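Side-chain contacts in PpBBE-like 1 D396N (Physcomitrella patens subsp. patens, PDB 6EO5), which is a variant of a cellobiose oxidase, an FAD-dependent enzyme of the VAO family and a homolog of berberine bridge enzyme: residues A[163-168]-A[385-390]; A[222-227]-A[307-312]; A[301-306]-A[316-321]. All blocks are in the same frame, centred on the assembly; numbering follows the deposited sequence.

Contact 1: residues A[163-168]-A[385-390]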
loop_
_atom_site.group_PDB
_atom_site.type_symbol
_atom_site.label_atom_id
_atom_site.label_comp_id
_atom_site.label_asym_id
_atom_site.label_seq_id
_atom_site.Cartn_x
_atom_site.Cartn_y
_atom_site.Cartn_z
ATOM N N PHE A 163 -8.872 13.498 1.059
ATOM C CA PHE A 163 -9.033 12.975 2.414
ATOM C C PHE A 163 -7.729 12.541 3.084
ATOM O O PHE A 163 -7.763 12.157 4.262
ATOM C CB PHE A 163 -9.995 11.775 2.413
ATOM C CG PHE A 163 -11.360 12.070 1.838
ATOM C CD1 PHE A 163 -11.963 13.314 2.016
ATOM C CD2 PHE A 163 -12.046 11.090 1.127
ATOM C CE1 PHE A 163 -13.218 13.571 1.497
ATOM C CE2 PHE A 163 -13.312 11.341 0.608
ATOM C CZ PHE A 163 -13.895 12.582 0.791
ATOM N N GLY A 164 -6.597 12.572 2.370
ATOM C CA GLY A 164 -5.311 12.159 2.904
ATOM C C GLY A 164 -4.991 10.712 2.574
ATOM O O GLY A 164 -5.716 10.023 1.849
ATOM N N LEU A 165 -3.859 10.250 3.107
ATOM C CA LEU A 165 -3.502 8.840 3.023
ATOM C C LEU A 165 -4.238 8.057 4.104
ATOM O O LEU A 165 -4.694 8.616 5.101
ATOM C CB LEU A 165 -1.989 8.641 3.189
ATOM C CG LEU A 165 -1.040 9.444 2.293
ATOM C CD1 LEU A 165 0.374 9.393 2.846
ATOM C CD2 LEU A 165 -1.072 8.962 0.844
ATOM N N VAL A 166 -4.341 6.739 3.904
ATOM C CA VAL A 166 -4.898 5.881 4.948
ATOM C C VAL A 166 -4.174 6.126 6.261
ATOM O O VAL A 166 -4.800 6.303 7.316
ATOM C CB VAL A 166 -4.815 4.403 4.539
ATOM C CG1 VAL A 166 -5.450 3.534 5.590
ATOM C CG2 VAL A 166 -5.489 4.201 3.217
ATOM N N THR A 167 -2.838 6.166 6.210
ATOM C CA THR A 167 -2.061 6.345 7.429
ATOM C C THR A 167 -2.395 7.676 8.091
ATOM O O THR A 167 -2.416 7.767 9.320
ATOM C CB THR A 167 -0.549 6.198 7.122
ATOM O OG1 THR A 167 0.119 5.585 8.233
ATOM C CG2 THR A 167 0.128 7.538 6.801
ATOM N N ASP A 168 -2.735 8.696 7.301
ATOM C CA ASP A 168 -3.117 9.991 7.846
ATOM C C ASP A 168 -4.431 9.946 8.612
ATOM O O ASP A 168 -4.771 10.926 9.290
ATOM C CB ASP A 168 -3.247 11.017 6.718
ATOM C CG ASP A 168 -1.910 11.494 6.186
ATOM O OD1 ASP A 168 -0.953 11.588 6.984
ATOM O OD2 ASP A 168 -1.832 11.794 4.969
ATOM N N ILE A 385 7.184 10.453 5.371
ATOM C CA ILE A 385 7.916 11.693 5.123
ATOM C C ILE A 385 7.638 12.302 3.751
ATOM O O ILE A 385 7.938 13.486 3.541
ATOM C CB ILE A 385 9.441 11.477 5.291
ATOM C CG1 ILE A 385 9.988 10.548 4.194
ATOM C CG2 ILE A 385 9.769 10.933 6.684
ATOM C CD1 ILE A 385 11.520 10.512 4.116
ATOM N N HIS A 386 7.074 11.540 2.819
ATOM C CA HIS A 386 6.992 11.959 1.421
ATOM C C HIS A 386 5.836 12.937 1.251
ATOM O O HIS A 386 4.761 12.613 0.740
ATOM C CB HIS A 386 6.858 10.734 0.532
ATOM C CG HIS A 386 7.734 9.603 0.964
ATOM N ND1 HIS A 386 9.112 9.650 0.869
ATOM C CD2 HIS A 386 7.435 8.415 1.539
ATOM C CE1 HIS A 386 9.620 8.531 1.356
ATOM N NE2 HIS A 386 8.623 7.762 1.764
ATOM N N ARG A 387 6.079 14.171 1.685
ATOM C CA ARG A 387 5.042 15.191 1.756
ATOM C C ARG A 387 5.296 16.348 0.798
ATOM O O ARG A 387 4.665 17.402 0.943
ATOM C CB ARG A 387 4.928 15.716 3.187
ATOM C CG ARG A 387 4.762 14.628 4.226
ATOM C CD ARG A 387 3.385 14.037 4.144
ATOM N NE ARG A 387 3.099 13.174 5.285
ATOM C CZ ARG A 387 1.925 12.580 5.476
ATOM N NH1 ARG A 387 0.948 12.777 4.595
ATOM N NH2 ARG A 387 1.729 11.801 6.535
ATOM N N ASN A 388 6.216 16.187 -0.170
ATOM C CA ASN A 388 6.609 17.305 -1.023
ATOM C C ASN A 388 6.892 16.889 -2.467
ATOM O O ASN A 388 7.626 17.594 -3.179
ATOM C CB ASN A 388 7.835 18.016 -0.448
ATOM C CG ASN A 388 7.926 19.463 -0.888
ATOM O OD1 ASN A 388 6.929 20.197 -0.883
ATOM N ND2 ASN A 388 9.116 19.883 -1.286
ATOM N N SER A 389 6.317 15.787 -2.926
ATOM C CA SER A 389 6.515 15.307 -4.283
ATOM C C SER A 389 5.339 15.700 -5.165
ATOM O O SER A 389 4.241 15.997 -4.687
ATOM C CB SER A 389 6.653 13.788 -4.300
ATOM O OG SER A 389 5.376 13.230 -4.006
ATOM N N LEU A 390 5.577 15.673 -6.477
ATOM C CA LEU A 390 4.466 15.797 -7.413
ATOM C C LEU A 390 3.777 14.449 -7.609
ATOM O O LEU A 390 2.543 14.366 -7.546
ATOM C CB LEU A 390 4.962 16.363 -8.744
ATOM C CG LEU A 390 3.924 16.692 -9.813
ATOM C CD1 LEU A 390 2.846 17.665 -9.292
ATOM C CD2 LEU A 390 4.617 17.238 -11.068
#
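The backbones of the two loops come no nearer than at L165 and R387, whose CA atoms are 10.7 Å apart, and a long side chain spans the distance. R387 leaves its backbone with CG beside the N and turns about CB-CG (chi2 -72°), bending the chain there, and its nearly straight outer half carries the guanidinium end-on to the carboxylate of D168. The two planar groups lie almost coplanar. NH2 of R387 donates to OD1 of D168 at 2.7 Å, and NH1 of R387 to OD2 of D168 at 3.0 Å with a nearly straight N-H...O angle of 170°; each oxygen uses its syn lone pair. This is the two-pronged form of the arginine-aspartate salt bridge, here joining the FAD-binding part of the fold to the loop between strands 361-367 and 391-398 of the seven-stranded antiparallel sheet. On its anti side, OD2 of D168 also accepts from the backbone N of L165 (3.2 Å), which helps to hold the carboxylate in place. With an alanine in place of D168, R387 would probably lose its charge mate and L165 N its acceptor. NH2 of R387 also bonds to T382 OG1, and NH1 to I374 O. L165 adds CD1, 3.9 Å from NH1 of R387; the side chain of L165 lies about 7 Å from the bound FAD.

Contact 2: residues A[222-227]-A[307-312]; sequences VTHFKY and LVNWNY
H224 reaches from its strand toward V308 and N309. Its CB packs against CD1 of L305, 3.8 Å away and on the helix about one turn before V308. At CG the chain runs anti to the backbone N (chi1 170°), which turns the imidazole out toward the end of the helix. There CG1 of V308 sits over one face of the ring, 3.6 Å from its centroid and 21° off the normal, a CH-pi contact displaced toward the ND1 and CE1 rim; CE1 of H224 lies 3.4 Å from that methyl. On the CD2 flank the side chains of H224 and N309 run past each other in opposite directions, amide and ring planes 64° apart. The far nitrogen, NE2, finds its polar partner outside the two segments, hydrogen-bonding to OE2 of E268. V308 stands where the helix is closing: a Schellman motif, with N311 as the C-prime residue of positive phi, brings N311 N to V308 O and Y312 N to L307 O. The strand behind H224 pairs with 294-300 on one side and 264-271 on the other, and helix 302-308, which follows strand 294-300 directly, lies against this part of the sheet, with V308 also touching L300.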
loop_
_atom_site.group_PDB
_atom_site.type_symbol
_atom_site.label_atom_id
_atom_site.label_comp_id
_atom_site.label_asym_id
_atom_site.label_seq_id
_atom_site.Cartn_x
_atom_site.Cartn_y
_atom_site.Cartn_z
ATOM N N VAL A 222 -20.029 10.983 -7.438
ATOM C CA VAL A 222 -18.658 11.196 -7.871
ATOM C C VAL A 222 -18.575 10.864 -9.356
ATOM O O VAL A 222 -19.517 10.341 -9.951
ATOM C CB VAL A 222 -17.650 10.356 -7.061
ATOM C CG1 VAL A 222 -17.831 10.621 -5.562
ATOM C CG2 VAL A 222 -17.801 8.875 -7.390
ATOM N N THR A 223 -17.428 11.179 -9.956
ATOM C CA THR A 223 -17.231 11.030 -11.391
ATOM C C THR A 223 -15.906 10.332 -11.672
ATOM O O THR A 223 -14.846 10.752 -11.186
ATOM C CB THR A 223 -17.268 12.387 -12.098
ATOM O OG1 THR A 223 -18.508 13.034 -11.805
ATOM C CG2 THR A 223 -17.130 12.210 -13.604
ATOM N N HIS A 224 -15.972 9.275 -12.464
ATOM C CA HIS A 224 -14.814 8.495 -12.851
ATOM C C HIS A 224 -14.459 8.830 -14.294
ATOM O O HIS A 224 -15.339 8.870 -15.158
ATOM C CB HIS A 224 -15.112 7.001 -12.683
ATOM C CG HIS A 224 -14.067 6.109 -13.268
ATOM N ND1 HIS A 224 -14.232 5.464 -14.475
ATOM C CD2 HIS A 224 -12.837 5.765 -12.821
ATOM C CE1 HIS A 224 -13.147 4.758 -14.743
ATOM N NE2 HIS A 224 -12.286 4.924 -13.756
ATOM N N PHE A 225 -13.182 9.084 -14.559
ATOM C CA PHE A 225 -12.739 9.347 -15.920
ATOM C C PHE A 225 -11.498 8.526 -16.233
ATOM O O PHE A 225 -10.703 8.208 -15.343
ATOM C CB PHE A 225 -12.455 10.834 -16.161
ATOM C CG PHE A 225 -11.425 11.431 -15.237
ATOM C CD1 PHE A 225 -11.801 11.943 -14.000
ATOM C CD2 PHE A 225 -10.088 11.523 -15.625
ATOM C CE1 PHE A 225 -10.866 12.520 -13.156
ATOM C CE2 PHE A 225 -9.134 12.094 -14.784
ATOM C CZ PHE A 225 -9.525 12.597 -13.548
ATOM N N LYS A 226 -11.348 8.179 -17.510
ATOM C CA LYS A 226 -10.159 7.483 -17.973
ATOM C C LYS A 226 -9.975 7.788 -19.451
ATOM O O LYS A 226 -10.901 7.605 -20.251
ATOM C CB LYS A 226 -10.270 5.979 -17.720
ATOM C CG LYS A 226 -9.057 5.164 -18.146
ATOM C CD LYS A 226 -9.031 3.826 -17.416
ATOM C CE LYS A 226 -7.945 2.907 -17.956
ATOM N NZ LYS A 226 -7.786 1.692 -17.110
ATOM N N TYR A 227 -8.794 8.291 -19.801
ATOM C CA TYR A 227 -8.435 8.604 -21.179
ATOM C C TYR A 227 -7.254 7.722 -21.548
ATOM O O TYR A 227 -6.212 7.770 -20.887
ATOM C CB TYR A 227 -8.097 10.090 -21.344
ATOM C CG TYR A 227 -9.139 11.000 -20.732
ATOM C CD1 TYR A 227 -10.401 11.134 -21.307
ATOM C CD2 TYR A 227 -8.877 11.706 -19.567
ATOM C CE1 TYR A 227 -11.363 11.950 -20.744
ATOM C CE2 TYR A 227 -9.839 12.530 -18.997
ATOM C CZ TYR A 227 -11.082 12.647 -19.594
ATOM O OH TYR A 227 -12.042 13.463 -19.040
ATOM N N LEU A 307 -15.983 -0.338 -7.580
ATOM C CA LEU A 307 -16.059 -1.448 -8.521
ATOM C C LEU A 307 -15.404 -1.087 -9.844
ATOM O O LEU A 307 -14.678 -1.901 -10.427
ATOM C CB LEU A 307 -17.513 -1.858 -8.723
ATOM C CG LEU A 307 -18.112 -2.571 -7.509
ATOM C CD1 LEU A 307 -19.622 -2.390 -7.440
ATOM C CD2 LEU A 307 -17.734 -4.040 -7.556
ATOM N N VAL A 308 -15.638 0.127 -10.330
ATOM C CA VAL A 308 -15.102 0.501 -11.629
ATOM C C VAL A 308 -13.585 0.608 -11.561
ATOM O O VAL A 308 -12.875 0.197 -12.490
ATOM C CB VAL A 308 -15.764 1.803 -12.109
ATOM C CG1 VAL A 308 -15.091 2.324 -13.352
ATOM C CG2 VAL A 308 -17.237 1.551 -12.382
ATOM N N ASN A 309 -13.059 1.121 -10.439
ATOM C CA ASN A 309 -11.619 1.236 -10.250
ATOM C C ASN A 309 -10.933 -0.113 -10.160
ATOM O O ASN A 309 -9.703 -0.157 -10.095
ATOM C CB ASN A 309 -11.290 2.045 -8.996
ATOM C CG ASN A 309 -11.352 3.528 -9.236
ATOM O OD1 ASN A 309 -11.422 3.970 -10.379
ATOM N ND2 ASN A 309 -11.317 4.310 -8.164
ATOM N N TRP A 310 -11.686 -1.208 -10.142
ATOM C CA TRP A 310 -11.102 -2.535 -10.269
ATOM C C TRP A 310 -11.672 -3.300 -11.462
ATOM O O TRP A 310 -11.690 -4.533 -11.459
ATOM C CB TRP A 310 -11.270 -3.321 -8.975
ATOM C CG TRP A 310 -10.246 -4.384 -8.862
ATOM C CD1 TRP A 310 -10.464 -5.733 -8.813
ATOM C CD2 TRP A 310 -8.829 -4.201 -8.818
ATOM N NE1 TRP A 310 -9.271 -6.397 -8.731
ATOM C CE2 TRP A 310 -8.248 -5.486 -8.737
ATOM C CE3 TRP A 310 -7.993 -3.078 -8.833
ATOM C CZ2 TRP A 310 -6.856 -5.684 -8.661
ATOM C CZ3 TRP A 310 -6.617 -3.271 -8.763
ATOM C CH2 TRP A 310 -6.060 -4.573 -8.677
ATOM N N ASN A 311 -12.126 -2.571 -12.490
ATOM C CA ASN A 311 -12.571 -3.123 -13.769
ATOM C C ASN A 311 -13.871 -3.922 -13.667
ATOM O O ASN A 311 -14.128 -4.805 -14.493
ATOM C CB ASN A 311 -11.476 -3.978 -14.407
ATOM C CG ASN A 311 -10.268 -3.167 -14.778
ATOM O OD1 ASN A 311 -10.374 -2.203 -15.519
ATOM N ND2 ASN A 311 -9.108 -3.536 -14.239
ATOM N N TYR A 312 -14.679 -3.638 -12.692
ATOM C CA TYR A 312 -15.995 -4.247 -12.788
ATOM C C TYR A 312 -16.962 -3.257 -13.420
ATOM O O TYR A 312 -16.857 -2.050 -13.169
ATOM C CB TYR A 312 -16.530 -4.650 -11.414
ATOM C CG TYR A 312 -15.893 -5.884 -10.803
ATOM C CD1 TYR A 312 -16.276 -7.159 -11.202
ATOM C CD2 TYR A 312 -14.929 -5.775 -9.803
ATOM C CE1 TYR A 312 -15.704 -8.293 -10.631
ATOM C CE2 TYR A 312 -14.351 -6.904 -9.230
ATOM C CZ TYR A 312 -14.743 -8.160 -9.646
ATOM O OH TYR A 312 -14.184 -9.281 -9.072
#

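Contact 3: residues A[301-306]-A[316-321]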
loop_
_atom_site.group_PDB
_atom_site.type_symbol
_atom_site.label_atom_id
_atom_site.label_comp_id
_atom_site.label_asym_id
_atom_site.label_seq_id
_atom_site.Cartn_x
_atom_site.Cartn_y
_atom_site.Cartn_z
ATOM N N ASN A 301 -22.084 6.403 -7.829
ATOM C CA ASN A 301 -21.984 6.534 -6.385
ATOM C C ASN A 301 -20.674 5.896 -5.930
ATOM O O ASN A 301 -19.939 5.298 -6.727
ATOM C CB ASN A 301 -23.200 5.929 -5.679
ATOM C CG ASN A 301 -23.286 4.417 -5.803
ATOM O OD1 ASN A 301 -22.288 3.696 -5.701
ATOM N ND2 ASN A 301 -24.501 3.923 -5.997
ATOM N N TRP A 302 -20.392 5.987 -4.626
ATOM C CA TRP A 302 -19.059 5.635 -4.146
ATOM C C TRP A 302 -18.768 4.143 -4.319
ATOM O O TRP A 302 -17.692 3.765 -4.800
ATOM C CB TRP A 302 -18.881 6.065 -2.689
ATOM C CG TRP A 302 -17.480 5.812 -2.202
ATOM C CD1 TRP A 302 -17.068 4.846 -1.314
ATOM C CD2 TRP A 302 -16.295 6.501 -2.620
ATOM N NE1 TRP A 302 -15.705 4.916 -1.137
ATOM C CE2 TRP A 302 -15.204 5.916 -1.930
ATOM C CE3 TRP A 302 -16.049 7.557 -3.505
ATOM C CZ2 TRP A 302 -13.889 6.359 -2.095
ATOM C CZ3 TRP A 302 -14.740 7.999 -3.662
ATOM C CH2 TRP A 302 -13.676 7.395 -2.964
ATOM N N ILE A 303 -19.714 3.274 -3.941
ATOM C CA ILE A 303 -19.432 1.842 -4.013
ATOM C C ILE A 303 -19.372 1.370 -5.464
ATOM O O ILE A 303 -18.724 0.357 -5.762
ATOM C CB ILE A 303 -20.451 1.036 -3.172
ATOM C CG1 ILE A 303 -19.818 -0.271 -2.697
ATOM C CG2 ILE A 303 -21.774 0.785 -3.930
ATOM C CD1 ILE A 303 -18.773 -0.065 -1.605
ATOM N N GLN A 304 -20.011 2.102 -6.384
ATOM C CA GLN A 304 -19.827 1.833 -7.807
ATOM C C GLN A 304 -18.440 2.244 -8.261
ATOM O O GLN A 304 -17.867 1.616 -9.156
ATOM C CB GLN A 304 -20.869 2.579 -8.635
ATOM C CG GLN A 304 -22.252 2.001 -8.577
ATOM C CD GLN A 304 -23.235 2.848 -9.352
ATOM O OE1 GLN A 304 -23.410 4.034 -9.069
ATOM N NE2 GLN A 304 -23.860 2.251 -10.362
ATOM N N LEU A 305 -17.915 3.328 -7.686
ATOM C CA LEU A 305 -16.597 3.807 -8.065
ATOM C C LEU A 305 -15.527 2.788 -7.684
ATOM O O LEU A 305 -14.616 2.500 -8.473
ATOM C CB LEU A 305 -16.325 5.159 -7.404
ATOM C CG LEU A 305 -14.877 5.538 -7.701
ATOM C CD1 LEU A 305 -14.790 6.325 -8.999
ATOM C CD2 LEU A 305 -14.197 6.238 -6.538
ATOM N N ILE A 306 -15.649 2.216 -6.482
ATOM C CA ILE A 306 -14.770 1.132 -6.055
ATOM C C ILE A 306 -14.800 -0.010 -7.060
ATOM O O ILE A 306 -13.767 -0.603 -7.382
ATOM C CB ILE A 306 -15.179 0.657 -4.650
ATOM C CG1 ILE A 306 -15.180 1.838 -3.687
ATOM C CG2 ILE A 306 -14.244 -0.421 -4.163
ATOM C CD1 ILE A 306 -13.820 2.428 -3.483
ATOM N N THR A 316 -22.304 -3.919 -11.593
ATOM C CA THR A 316 -22.000 -5.102 -10.800
ATOM C C THR A 316 -22.669 -5.016 -9.427
ATOM O O THR A 316 -22.809 -3.933 -8.848
ATOM C CB THR A 316 -20.487 -5.264 -10.657
ATOM O OG1 THR A 316 -19.912 -5.539 -11.946
ATOM C CG2 THR A 316 -20.150 -6.401 -9.696
ATOM N N ASN A 317 -23.120 -6.163 -8.922
ATOM C CA ASN A 317 -23.670 -6.248 -7.573
ATOM C C ASN A 317 -22.625 -5.817 -6.550
ATOM O O ASN A 317 -21.523 -6.394 -6.526
ATOM C CB ASN A 317 -24.124 -7.676 -7.285
ATOM C CG ASN A 317 -24.711 -7.842 -5.888
ATOM O OD1 ASN A 317 -25.041 -6.868 -5.208
ATOM N ND2 ASN A 317 -24.850 -9.086 -5.461
ATOM N N PRO A 318 -22.912 -4.832 -5.695
ATOM C CA PRO A 318 -21.893 -4.394 -4.729
ATOM C C PRO A 318 -21.350 -5.511 -3.855
ATOM O O PRO A 318 -20.205 -5.411 -3.392
ATOM C CB PRO A 318 -22.633 -3.333 -3.902
ATOM C CG PRO A 318 -23.624 -2.778 -4.816
ATOM C CD PRO A 318 -24.063 -3.914 -5.718
ATOM N N ASN A 319 -22.119 -6.584 -3.632
ATOM C CA ASN A 319 -21.625 -7.691 -2.816
ATOM C C ASN A 319 -20.453 -8.415 -3.450
ATOM O O ASN A 319 -19.861 -9.284 -2.799
ATOM C CB ASN A 319 -22.735 -8.701 -2.540
ATOM C CG ASN A 319 -23.800 -8.153 -1.608
ATOM O OD1 ASN A 319 -23.502 -7.651 -0.518
ATOM N ND2 ASN A 319 -25.056 -8.246 -2.036
ATOM N N GLN A 320 -20.126 -8.110 -4.707
ATOM C CA GLN A 320 -18.930 -8.686 -5.306
ATOM C C GLN A 320 -17.698 -8.326 -4.493
ATOM O O GLN A 320 -16.773 -9.138 -4.378
ATOM C CB GLN A 320 -18.790 -8.212 -6.752
ATOM C CG GLN A 320 -17.534 -8.637 -7.429
ATOM C CD GLN A 320 -17.499 -10.123 -7.695
ATOM O OE1 GLN A 320 -18.096 -10.605 -8.656
ATOM N NE2 GLN A 320 -16.798 -10.862 -6.846
ATOM N N LEU A 321 -17.695 -7.140 -3.875
ATOM C CA LEU A 321 -16.544 -6.673 -3.111
ATOM C C LEU A 321 -16.216 -7.567 -1.920
ATOM O O LEU A 321 -15.143 -7.398 -1.328
ATOM C CB LEU A 321 -16.780 -5.233 -2.644
ATOM C CG LEU A 321 -16.913 -4.167 -3.739
ATOM C CD1 LEU A 321 -17.160 -2.801 -3.139
ATOM C CD2 LEU A 321 -15.677 -4.131 -4.603
#
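I306, which meets L321 through one branch, turns the other to a flat group: its CG1 lies 4.0 Å above one face of the W302 indole, offset toward the rim, while at the ring's polar edge NE1 of W302 gives a weak hydrogen bond to T136 OG1. The division follows from I306 chi1 (-55°), which sets CG2 anti to the backbone N and facing L321, 3.9 Å from L321 CD1. That same CD1 is shared with I303, whose CD1 approaches to 3.5 Å as the two side chains run past each other in opposite directions. L321 thus enters between two residues one helical turn apart, I303 and I306. Nearer the margin, the CG2 methyl of I303 meets CG of the P318 ring at 4.1 Å, the side chains crossing at about a right angle. A capping box starts the helix: Q304 N donates to OD1 of N301, and N301 N to OE1 of Q304 at 3.0 Å. After the helix the chain turns back and lays a short 3-10 segment, 318-321, along its flank, with W130 of helix 122-133 also touching I303. Every meeting across the contact is between hydrocarbon groups, so its hold probably depends on shape and burial more than on precise direction.

How the contacts relate
From the N terminus the chain first passes 163-168, which waits until 385-390 to close contact 1, the longest of the loops. Both other contacts are nested inside it. Strand segment 222-227 opens contact 2, then 301-306 opens contact 3; 307-312 closes contact 2 and 316-321 contact 3, so these two loops cross. Both draw on helix 302-308, and they touch where L307 CD2 and L321 CD2 lie 3.6 Å apart. Contacts 2 and 3 thereby join strand 222-230, next to the edge strand 294-300 of the seven-stranded sheet, to the helix and the returning loop, whereas contact 1, its centre about 22 Å from that of contact 2, links the FAD-binding part to another loop of that sheet.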